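Local coordinates for chromosomal replication initiator protein DnaA (Aquifex aeolicus, PDB 1L8Q) that binds ATP and the chromosomal replication origin, assembling into a right-handed filament, and so probably starts and regulates bacterial chromosome replication, at residues A[44-49]-A[198-203]; A[173-178]-A[192-197]; A[11-16]-A[50-55]. All blocks are in the same frame, centred on the assembly; numbering follows the deposited sequence.

Interaction 1: A[44-49]-A[198-203]. With ADP (adenosine-5'-diphosphate), chain C.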
# COMPACT_ATOMS: atom_id res chain seq x y z
N GLY A 44 -5.33 -5.11 5.53
CA GLY A 44 -5.77 -4.48 4.31
C GLY A 44 -4.59 -3.97 3.54
O GLY A 44 -3.46 -3.89 4.04
N SER A 45 -4.83 -3.58 2.30
CA SER A 45 -3.76 -3.14 1.44
C SER A 45 -3.28 -1.74 1.84
O SER A 45 -3.91 -1.06 2.65
CB SER A 45 -4.24 -3.13 0.01
OG SER A 45 -5.17 -2.08 -0.14
N VAL A 46 -2.18 -1.31 1.24
CA VAL A 46 -1.61 -0.01 1.55
C VAL A 46 -2.57 1.18 1.43
O VAL A 46 -3.35 1.27 0.49
CB VAL A 46 -0.34 0.28 0.66
CG1 VAL A 46 0.12 1.68 0.86
CG2 VAL A 46 0.80 -0.67 1.05
N GLY A 47 -2.49 2.09 2.39
CA GLY A 47 -3.25 3.33 2.35
C GLY A 47 -4.70 3.05 2.58
O GLY A 47 -5.56 3.61 1.94
N THR A 48 -4.98 2.21 3.55
CA THR A 48 -6.31 1.73 3.72
C THR A 48 -6.89 2.08 5.07
O THR A 48 -8.07 1.84 5.33
CB THR A 48 -6.29 0.24 3.48
OG1 THR A 48 -6.90 -0.04 2.20
CG2 THR A 48 -7.16 -0.47 4.47
N GLY A 49 -6.07 2.67 5.93
CA GLY A 49 -6.52 3.11 7.24
C GLY A 49 -5.92 2.40 8.44
O GLY A 49 -6.17 2.78 9.59
N THR A 198 -6.91 7.68 -8.50
CA THR A 198 -6.26 7.46 -7.23
C THR A 198 -6.97 6.42 -6.38
O THR A 198 -8.17 6.18 -6.53
CB THR A 198 -6.11 8.78 -6.44
OG1 THR A 198 -7.39 9.22 -5.97
CG2 THR A 198 -5.67 9.90 -7.34
N LYS A 199 -6.22 5.81 -5.46
CA LYS A 199 -6.75 4.80 -4.56
C LYS A 199 -6.31 5.11 -3.13
O LYS A 199 -6.95 4.71 -2.16
CB LYS A 199 -6.22 3.43 -4.97
CG LYS A 199 -4.70 3.35 -5.04
CD LYS A 199 -4.19 1.90 -4.90
CE LYS A 199 -2.69 1.81 -5.17
NZ LYS A 199 -2.05 0.62 -4.53
N ASN A 200 -5.21 5.85 -3.02
CA ASN A 200 -4.55 6.20 -1.77
C ASN A 200 -4.78 7.67 -1.50
O ASN A 200 -5.22 8.39 -2.36
CB ASN A 200 -3.03 6.06 -1.96
CG ASN A 200 -2.50 4.81 -1.39
OD1 ASN A 200 -2.92 4.40 -0.31
ND2 ASN A 200 -1.54 4.19 -2.08
N VAL A 201 -4.40 8.13 -0.31
CA VAL A 201 -4.31 9.53 -0.03
C VAL A 201 -2.96 10.02 -0.59
O VAL A 201 -2.81 11.18 -0.97
CB VAL A 201 -4.37 9.81 1.48
CG1 VAL A 201 -3.45 10.96 1.86
CG2 VAL A 201 -5.78 10.12 1.89
N ARG A 202 -1.99 9.11 -0.63
CA ARG A 202 -0.67 9.43 -1.18
C ARG A 202 -0.79 9.85 -2.64
O ARG A 202 -0.16 10.80 -3.08
CB ARG A 202 0.27 8.22 -1.06
CG ARG A 202 1.74 8.56 -1.20
CD ARG A 202 2.65 7.36 -1.46
NE ARG A 202 2.92 6.54 -0.26
CZ ARG A 202 3.45 7.00 0.88
NH1 ARG A 202 3.76 8.29 1.00
NH2 ARG A 202 3.66 6.17 1.89
N GLU A 203 -1.61 9.14 -3.40
CA GLU A 203 -1.79 9.44 -4.82
C GLU A 203 -2.62 10.71 -4.98
O GLU A 203 -2.42 11.49 -5.91
CB GLU A 203 -2.44 8.24 -5.54
CG GLU A 203 -1.56 6.99 -5.52
CD GLU A 203 -2.26 5.77 -6.09
OE1 GLU A 203 -3.43 5.91 -6.53
OE2 GLU A 203 -1.64 4.67 -6.11
PB ADP C . -2.15 2.22 5.84
O1B ADP C . -1.55 2.28 7.26
O2B ADP C . -3.24 1.19 5.68
O3B ADP C . -1.12 2.22 4.76
PA ADP C . -2.70 4.77 6.68
O1A ADP C . -3.38 4.50 8.01
O2A ADP C . -1.20 4.97 6.82
O3A ADP C . -2.94 3.57 5.66
O5' ADP C . -3.39 6.00 5.96
C5' ADP C . -2.88 6.50 4.73
C4' ADP C . -3.35 7.94 4.65
O4' ADP C . -4.74 7.98 4.29
C3' ADP C . -3.25 8.58 6.02
O3' ADP C . -2.95 9.94 5.77
C2' ADP C . -4.64 8.42 6.57
O2' ADP C . -5.02 9.35 7.57
C1' ADP C . -5.51 8.56 5.35
N9 ADP C . -6.73 7.78 5.59
C8 ADP C . -6.85 6.44 5.51
N7 ADP C . -8.13 6.06 5.81
C5 ADP C . -8.82 7.17 6.11
C6 ADP C . -10.20 7.48 6.50
N6 ADP C . -11.12 6.51 6.66
N1 ADP C . -10.52 8.76 6.71
C2 ADP C . -9.62 9.76 6.56
N3 ADP C . -8.34 9.53 6.19
C4 ADP C . -7.90 8.29 5.96
O HOH W 1 -5.38 6.57 2.20
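Gly47, near the middle of the phosphate-binding loop, lies against Asn200 just ahead of helix 201-214, their CA atoms 5.2 Å apart. This is the close-packed part of the contact. Gly47 has a positive phi (71°), and a side chain here would head into Asn200, so the close backbone approach probably relies on the glycine. The Asn200 side chain lies beside the Val46 carbonyl, with the orientation of its amide uncertain. A water fills the next position along: it donates to Gly47 O at 3.0 Å and to ADP O4' at 2.6 Å, and accepts a weak bond from Val201 N. Val201 covers the sugar beside it, its CG2 3.4 Å from ADP O4'.

On the other side the contact is loose. Val46 is exposed; with CG1 anti to its backbone N (chi1 172°), that methyl lies near both the Asn200 amide and the terminal phosphate. The long chain of Lys199 is also exposed and keeps clear of the loop, while its backbone N bonds to Glu203 OE1, which it meets from above the carboxylate plane. Arg202, an ATP-binding residue, sets out toward the loop, yet its NH2 is still 6.8 Å from ADP O3B.

The phosphates themselves are gripped by main-chain amides. Gly47 N gives a bond of 2.7 Å to ADP O3B, Thr48 N one of 2.9 Å at 165° to ADP O2B, and Gly49 N one to the bridging O3A. The 44-49 loop therefore carries the diphosphate, whereas 198-203 reaches the nucleotide by a shared water and apolar cover of the ribose; with ADP bound, Arg202 probably awaits a further phosphate.

Interaction 2: A[173-178]-A[192-197]. With ADP (adenosine-5'-diphosphate), chain C.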
# COMPACT_ATOMS: atom_id res chain seq x y z
N LYS A 173 -15.21 11.32 -0.07
CA LYS A 173 -15.25 12.24 1.06
C LYS A 173 -13.84 12.73 1.39
O LYS A 173 -13.62 13.93 1.62
CB LYS A 173 -15.92 11.59 2.27
CG LYS A 173 -17.35 11.17 2.01
CD LYS A 173 -18.08 10.83 3.28
CE LYS A 173 -19.43 10.22 2.98
NZ LYS A 173 -20.04 9.65 4.22
N ILE A 174 -12.86 11.82 1.39
CA ILE A 174 -11.50 12.21 1.67
C ILE A 174 -11.04 13.26 0.64
O ILE A 174 -10.57 14.35 0.99
CB ILE A 174 -10.58 11.00 1.70
CG1 ILE A 174 -10.85 10.17 2.96
CG2 ILE A 174 -9.13 11.43 1.68
CD1 ILE A 174 -10.02 8.90 3.07
N ILE A 175 -11.25 12.96 -0.62
CA ILE A 175 -10.87 13.88 -1.67
C ILE A 175 -11.40 15.28 -1.41
O ILE A 175 -10.70 16.27 -1.60
CB ILE A 175 -11.33 13.34 -3.03
CG1 ILE A 175 -10.38 12.23 -3.51
CG2 ILE A 175 -11.41 14.44 -4.03
CD1 ILE A 175 -10.96 11.38 -4.64
N LYS A 176 -12.65 15.38 -0.97
CA LYS A 176 -13.20 16.68 -0.63
C LYS A 176 -12.41 17.30 0.49
O LYS A 176 -12.08 18.47 0.43
CB LYS A 176 -14.65 16.57 -0.20
CG LYS A 176 -15.67 16.50 -1.32
CD LYS A 176 -16.95 15.90 -0.74
CE LYS A 176 -18.15 16.14 -1.60
NZ LYS A 176 -19.40 15.73 -0.87
N GLU A 177 -12.11 16.53 1.53
CA GLU A 177 -11.35 17.10 2.65
C GLU A 177 -10.00 17.62 2.15
O GLU A 177 -9.63 18.73 2.46
CB GLU A 177 -11.22 16.13 3.85
CG GLU A 177 -12.23 16.39 4.99
CD GLU A 177 -12.39 15.23 6.00
OE1 GLU A 177 -11.37 14.58 6.38
OE2 GLU A 177 -13.55 14.98 6.45
N LYS A 178 -9.33 16.82 1.33
CA LYS A 178 -8.00 17.16 0.82
C LYS A 178 -8.01 18.44 -0.01
O LYS A 178 -7.13 19.30 0.12
CB LYS A 178 -7.43 16.01 0.00
CG LYS A 178 -6.96 14.84 0.85
CD LYS A 178 -6.01 15.33 1.92
CE LYS A 178 -5.65 14.23 2.88
NZ LYS A 178 -4.45 14.61 3.66
N ASP A 192 -13.94 14.45 -9.78
CA ASP A 192 -14.01 13.31 -10.69
C ASP A 192 -12.61 12.84 -11.13
O ASP A 192 -12.31 11.65 -11.06
CB ASP A 192 -14.88 13.61 -11.90
CG ASP A 192 -16.38 13.45 -11.60
OD1 ASP A 192 -16.73 12.97 -10.48
OD2 ASP A 192 -17.29 13.79 -12.40
N TYR A 193 -11.76 13.77 -11.54
CA TYR A 193 -10.42 13.40 -11.99
C TYR A 193 -9.73 12.58 -10.94
O TYR A 193 -9.04 11.61 -11.25
CB TYR A 193 -9.56 14.63 -12.27
CG TYR A 193 -8.11 14.28 -12.52
CD1 TYR A 193 -7.66 13.92 -13.79
CD2 TYR A 193 -7.19 14.26 -11.49
CE1 TYR A 193 -6.35 13.59 -14.03
CE2 TYR A 193 -5.86 13.91 -11.71
CZ TYR A 193 -5.45 13.58 -12.99
OH TYR A 193 -4.13 13.23 -13.22
N LEU A 194 -9.87 13.00 -9.69
CA LEU A 194 -9.19 12.35 -8.60
C LEU A 194 -9.80 10.97 -8.32
O LEU A 194 -9.06 10.02 -8.00
CB LEU A 194 -9.20 13.25 -7.37
CG LEU A 194 -8.42 14.55 -7.56
CD1 LEU A 194 -8.70 15.53 -6.44
CD2 LEU A 194 -6.91 14.29 -7.71
N LEU A 195 -11.12 10.84 -8.46
CA LEU A 195 -11.77 9.55 -8.21
C LEU A 195 -11.23 8.52 -9.16
O LEU A 195 -10.82 7.43 -8.75
CB LEU A 195 -13.28 9.64 -8.36
CG LEU A 195 -14.10 10.00 -7.11
CD1 LEU A 195 -15.59 9.80 -7.41
CD2 LEU A 195 -13.68 9.18 -5.89
N GLU A 196 -11.19 8.87 -10.44
CA GLU A 196 -10.71 7.96 -11.46
C GLU A 196 -9.23 7.62 -11.38
O GLU A 196 -8.83 6.55 -11.80
CB GLU A 196 -11.05 8.46 -12.86
CG GLU A 196 -12.35 7.91 -13.44
CD GLU A 196 -12.34 6.38 -13.66
OE1 GLU A 196 -11.40 5.69 -13.20
OE2 GLU A 196 -13.30 5.87 -14.30
N ASN A 197 -8.41 8.51 -10.83
CA ASN A 197 -6.96 8.28 -10.87
C ASN A 197 -6.22 8.09 -9.56
O ASN A 197 -5.01 8.29 -9.51
CB ASN A 197 -6.28 9.35 -11.69
CG ASN A 197 -6.78 9.38 -13.13
OD1 ASN A 197 -6.14 8.83 -14.02
ND2 ASN A 197 -7.92 10.01 -13.36
PB ADP C . -2.15 2.22 5.84
O1B ADP C . -1.55 2.28 7.26
O2B ADP C . -3.24 1.19 5.68
O3B ADP C . -1.12 2.22 4.76
PA ADP C . -2.70 4.77 6.68
O1A ADP C . -3.38 4.50 8.01
O2A ADP C . -1.20 4.97 6.82
O3A ADP C . -2.94 3.57 5.66
O5' ADP C . -3.39 6.00 5.96
C5' ADP C . -2.88 6.50 4.73
C4' ADP C . -3.35 7.94 4.65
O4' ADP C . -4.74 7.98 4.29
C3' ADP C . -3.25 8.58 6.02
O3' ADP C . -2.95 9.94 5.77
C2' ADP C . -4.64 8.42 6.57
O2' ADP C . -5.02 9.35 7.57
C1' ADP C . -5.51 8.56 5.35
N9 ADP C . -6.73 7.78 5.59
C8 ADP C . -6.85 6.44 5.51
N7 ADP C . -8.13 6.06 5.81
C5 ADP C . -8.82 7.17 6.11
C6 ADP C . -10.20 7.48 6.50
N6 ADP C . -11.12 6.51 6.66
N1 ADP C . -10.52 8.76 6.71
C2 ADP C . -9.62 9.76 6.56
N3 ADP C . -8.34 9.53 6.19
C4 ADP C . -7.90 8.29 5.96
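Ile175 and Leu194 mark the closest approach of two helical segments, with 7.3 Å between their CA atoms; the backbones cross here rather than run alongside, and no hydrogen bond links them. Ile175 alone reaches over from 173-178. Its CG1 branch leaves anti to the carbonyl carbon (chi1 -78°), which carries CD1 out between two leucines: CD1 is 3.7 Å from Leu194 CB and 3.7 Å from Leu195 CD2. The other branch meets a methyl, CG2 being 3.8 Å from Leu194 CD1. The contact is small, buried and wholly apolar, one isoleucine on two consecutive leucines.

Within 192-197 a side chain bonds back to the main chain: Asn197 ND2 donates to Tyr193 O at 2.9 Å, nearly straight at 166° and in the carbonyl plane. The same nitrogen lies above one face of the Tyr193 ring, displaced toward its rim. On the neighbouring side of the first helix, Ile174 turns to the nucleotide, its CD1 3.6 Å from ADP N3.

Helix 201-214 takes up the third side of the bundle: Ile204 packs on Ile175, Val201 on Ile174 and Lys207 on Leu194. Arg171 bonds to Leu195 O, and Tyr193 OH reaches Glu223. Helices 168-181, 188-197 and 201-214, which follow strand 160-163, form the helical lid of the AAA+ region; helix 216-241 leads into the DNA-binding domain IV.

Interaction 3: A[11-16]-A[50-55]. With MG (magnesium ion), chain B; ADP (adenosine-5'-diphosphate), chain C.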
# COMPACT_ATOMS: atom_id res chain seq x y z
N GLU A 11 -11.92 10.63 15.43
CA GLU A 11 -12.83 11.69 15.05
C GLU A 11 -12.61 12.14 13.59
O GLU A 11 -13.56 12.55 12.92
CB GLU A 11 -12.75 12.85 16.04
CG GLU A 11 -12.69 12.40 17.51
CD GLU A 11 -11.36 12.74 18.20
OE1 GLU A 11 -11.10 13.95 18.46
OE2 GLU A 11 -10.59 11.79 18.50
N ASN A 12 -11.38 12.06 13.10
CA ASN A 12 -11.14 12.36 11.69
C ASN A 12 -10.98 11.14 10.82
O ASN A 12 -10.48 11.22 9.71
CB ASN A 12 -9.99 13.38 11.47
CG ASN A 12 -8.69 12.97 12.14
OD1 ASN A 12 -7.97 13.83 12.66
ND2 ASN A 12 -8.36 11.67 12.12
N PHE A 13 -11.40 9.99 11.34
CA PHE A 13 -11.46 8.79 10.52
C PHE A 13 -12.83 8.79 9.88
O PHE A 13 -13.85 8.75 10.57
CB PHE A 13 -11.30 7.53 11.38
CG PHE A 13 -11.11 6.26 10.58
CD1 PHE A 13 -9.85 5.87 10.14
CD2 PHE A 13 -12.19 5.43 10.30
CE1 PHE A 13 -9.68 4.69 9.42
CE2 PHE A 13 -12.03 4.26 9.59
CZ PHE A 13 -10.77 3.88 9.15
N ILE A 14 -12.86 8.91 8.55
CA ILE A 14 -14.13 8.86 7.84
C ILE A 14 -14.57 7.40 7.67
O ILE A 14 -13.77 6.54 7.36
CB ILE A 14 -14.02 9.56 6.47
CG1 ILE A 14 -13.44 10.96 6.65
CG2 ILE A 14 -15.38 9.63 5.79
CD1 ILE A 14 -13.34 11.75 5.37
N VAL A 15 -15.85 7.16 7.88
CA VAL A 15 -16.38 5.82 7.89
C VAL A 15 -17.27 5.54 6.68
O VAL A 15 -18.12 6.35 6.34
CB VAL A 15 -17.16 5.54 9.21
CG1 VAL A 15 -17.76 4.14 9.21
CG2 VAL A 15 -16.22 5.73 10.43
N GLY A 16 -17.00 4.41 6.03
CA GLY A 16 -17.75 3.95 4.88
C GLY A 16 -17.91 2.44 5.02
O GLY A 16 -17.36 1.83 5.95
N LYS A 50 -5.11 1.37 8.20
CA LYS A 50 -4.52 0.59 9.29
C LYS A 50 -3.75 1.46 10.31
O LYS A 50 -4.05 1.45 11.50
CB LYS A 50 -3.64 -0.55 8.74
CG LYS A 50 -4.37 -1.46 7.76
CD LYS A 50 -3.48 -2.58 7.23
CE LYS A 50 -2.16 -2.05 6.70
NZ LYS A 50 -2.29 -1.32 5.40
N THR A 51 -2.77 2.22 9.84
CA THR A 51 -1.96 2.98 10.76
C THR A 51 -2.80 4.07 11.42
O THR A 51 -2.75 4.29 12.62
CB THR A 51 -0.74 3.57 10.05
OG1 THR A 51 0.10 2.50 9.59
CG2 THR A 51 0.15 4.34 11.03
N HIS A 52 -3.61 4.74 10.62
CA HIS A 52 -4.46 5.76 11.14
C HIS A 52 -5.33 5.22 12.28
O HIS A 52 -5.45 5.85 13.34
CB HIS A 52 -5.34 6.29 10.01
CG HIS A 52 -6.21 7.43 10.41
ND1 HIS A 52 -6.26 8.61 9.69
CD2 HIS A 52 -7.06 7.59 11.45
CE1 HIS A 52 -7.11 9.44 10.27
NE2 HIS A 52 -7.61 8.84 11.34
N LEU A 53 -5.94 4.06 12.07
CA LEU A 53 -6.84 3.50 13.05
C LEU A 53 -6.09 3.07 14.33
O LEU A 53 -6.57 3.31 15.45
CB LEU A 53 -7.60 2.33 12.44
CG LEU A 53 -8.86 1.82 13.12
CD1 LEU A 53 -9.84 2.94 13.35
CD2 LEU A 53 -9.48 0.76 12.23
N LEU A 54 -4.93 2.43 14.17
CA LEU A 54 -4.16 2.02 15.35
C LEU A 54 -3.80 3.25 16.18
O LEU A 54 -3.98 3.27 17.40
CB LEU A 54 -2.88 1.30 14.94
CG LEU A 54 -2.87 -0.23 14.96
CD1 LEU A 54 -4.06 -0.80 14.23
CD2 LEU A 54 -1.56 -0.72 14.38
N GLN A 55 -3.32 4.28 15.51
CA GLN A 55 -2.88 5.45 16.21
C GLN A 55 -4.02 6.27 16.79
O GLN A 55 -3.87 6.95 17.81
CB GLN A 55 -2.00 6.31 15.31
CG GLN A 55 -0.78 5.58 14.83
CD GLN A 55 0.48 6.32 15.18
OE1 GLN A 55 1.55 6.01 14.67
NE2 GLN A 55 0.36 7.29 16.07
MG MG B . 0.21 1.98 7.72
PB ADP C . -2.15 2.22 5.84
O1B ADP C . -1.55 2.28 7.26
O2B ADP C . -3.24 1.19 5.68
O3B ADP C . -1.12 2.22 4.76
PA ADP C . -2.70 4.77 6.68
O1A ADP C . -3.38 4.50 8.01
O2A ADP C . -1.20 4.97 6.82
O3A ADP C . -2.94 3.57 5.66
O5' ADP C . -3.39 6.00 5.96
C5' ADP C . -2.88 6.50 4.73
C4' ADP C . -3.35 7.94 4.65
O4' ADP C . -4.74 7.98 4.29
C3' ADP C . -3.25 8.58 6.02
O3' ADP C . -2.95 9.94 5.77
C2' ADP C . -4.64 8.42 6.57
O2' ADP C . -5.02 9.35 7.57
C1' ADP C . -5.51 8.56 5.35
N9 ADP C . -6.73 7.78 5.59
C8 ADP C . -6.85 6.44 5.51
N7 ADP C . -8.13 6.06 5.81
C5 ADP C . -8.82 7.17 6.11
C6 ADP C . -10.20 7.48 6.50
N6 ADP C . -11.12 6.51 6.66
N1 ADP C . -10.52 8.76 6.71
C2 ADP C . -9.62 9.76 6.56
N3 ADP C . -8.34 9.53 6.19
C4 ADP C . -7.90 8.29 5.96
O HOH W 2 0.87 1.05 5.87
O HOH W 3 0.19 -0.07 8.43
O HOH W 4 0.86 3.47 6.89
O HOH W 5 2.21 1.50 8.15
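The Phe13 ring is sandwiched: ADP N6 lies 3.5 Å above the centre of one face, and Leu53 CD1 covers the opposite face, 4.2 Å from the ring centroid and almost on the normal. Its edge is turned to a face of His52 in a T-shaped pair, planes at 66° and Phe13 CD1 3.5 Å from His52 CD2. The Asn12 amide comes to the rim of the same imidazole near NE2, its plane almost perpendicular to the ring, though which way round it sits is uncertain.

With CG anti to the backbone N (chi1 -176°), the imidazole of His52 swings out to the sugar, where ND1 and ADP O2' share a hydrogen bond of 2.6 Å at 170°. NE2 is tied to Thr9 O, so a bond at each nitrogen fixes the rotation of the ring. Replacing His52 by alanine is likely to leave ADP O2' and the Thr9 carbonyl without this partner and to open a gap beside the Phe13 edge.

Beyond Phe13, the backbone of Ile14 reads the adenine base: its N donates to ADP N1, and its O accepts from N6 at 2.7 Å. At the helix start, Lys50 bends round at its last two torsions to put NZ 2.7 Å from ADP O2B. Thr51 OG1 binds magnesium, whose other ligands are ADP O1B and four waters, and also bonds to Asp105. Lys50 and Thr51 belong to the Walker A motif (P-loop) of the AAA+ nucleotide site, in which loop and helix start hold phosphate and metal while the N-terminal segment seats the base.

How the interactions relate
From the N terminus, 11-16 comes first and closes a loop of 33 residues on helix 50-63, which is interaction 3. Segment 44-49, immediately before that helix, opens interaction 1, whose partner lies 149 residues on; the two contacts therefore cross, sharing the unit of strand 40-43, loop and helix 50-63, whose strand is the first in the chain but an inner one of the sheet. Interaction 2 is a local closure between helices 168-181 and 188-197, falling wholly within the span of interaction 1 and after interaction 3 is complete. Ile174 touches Val201 and Ile14, so 173-178 meets both other contacts. Together they join the nucleotide-binding core to the helical lid, with ADP touching all three.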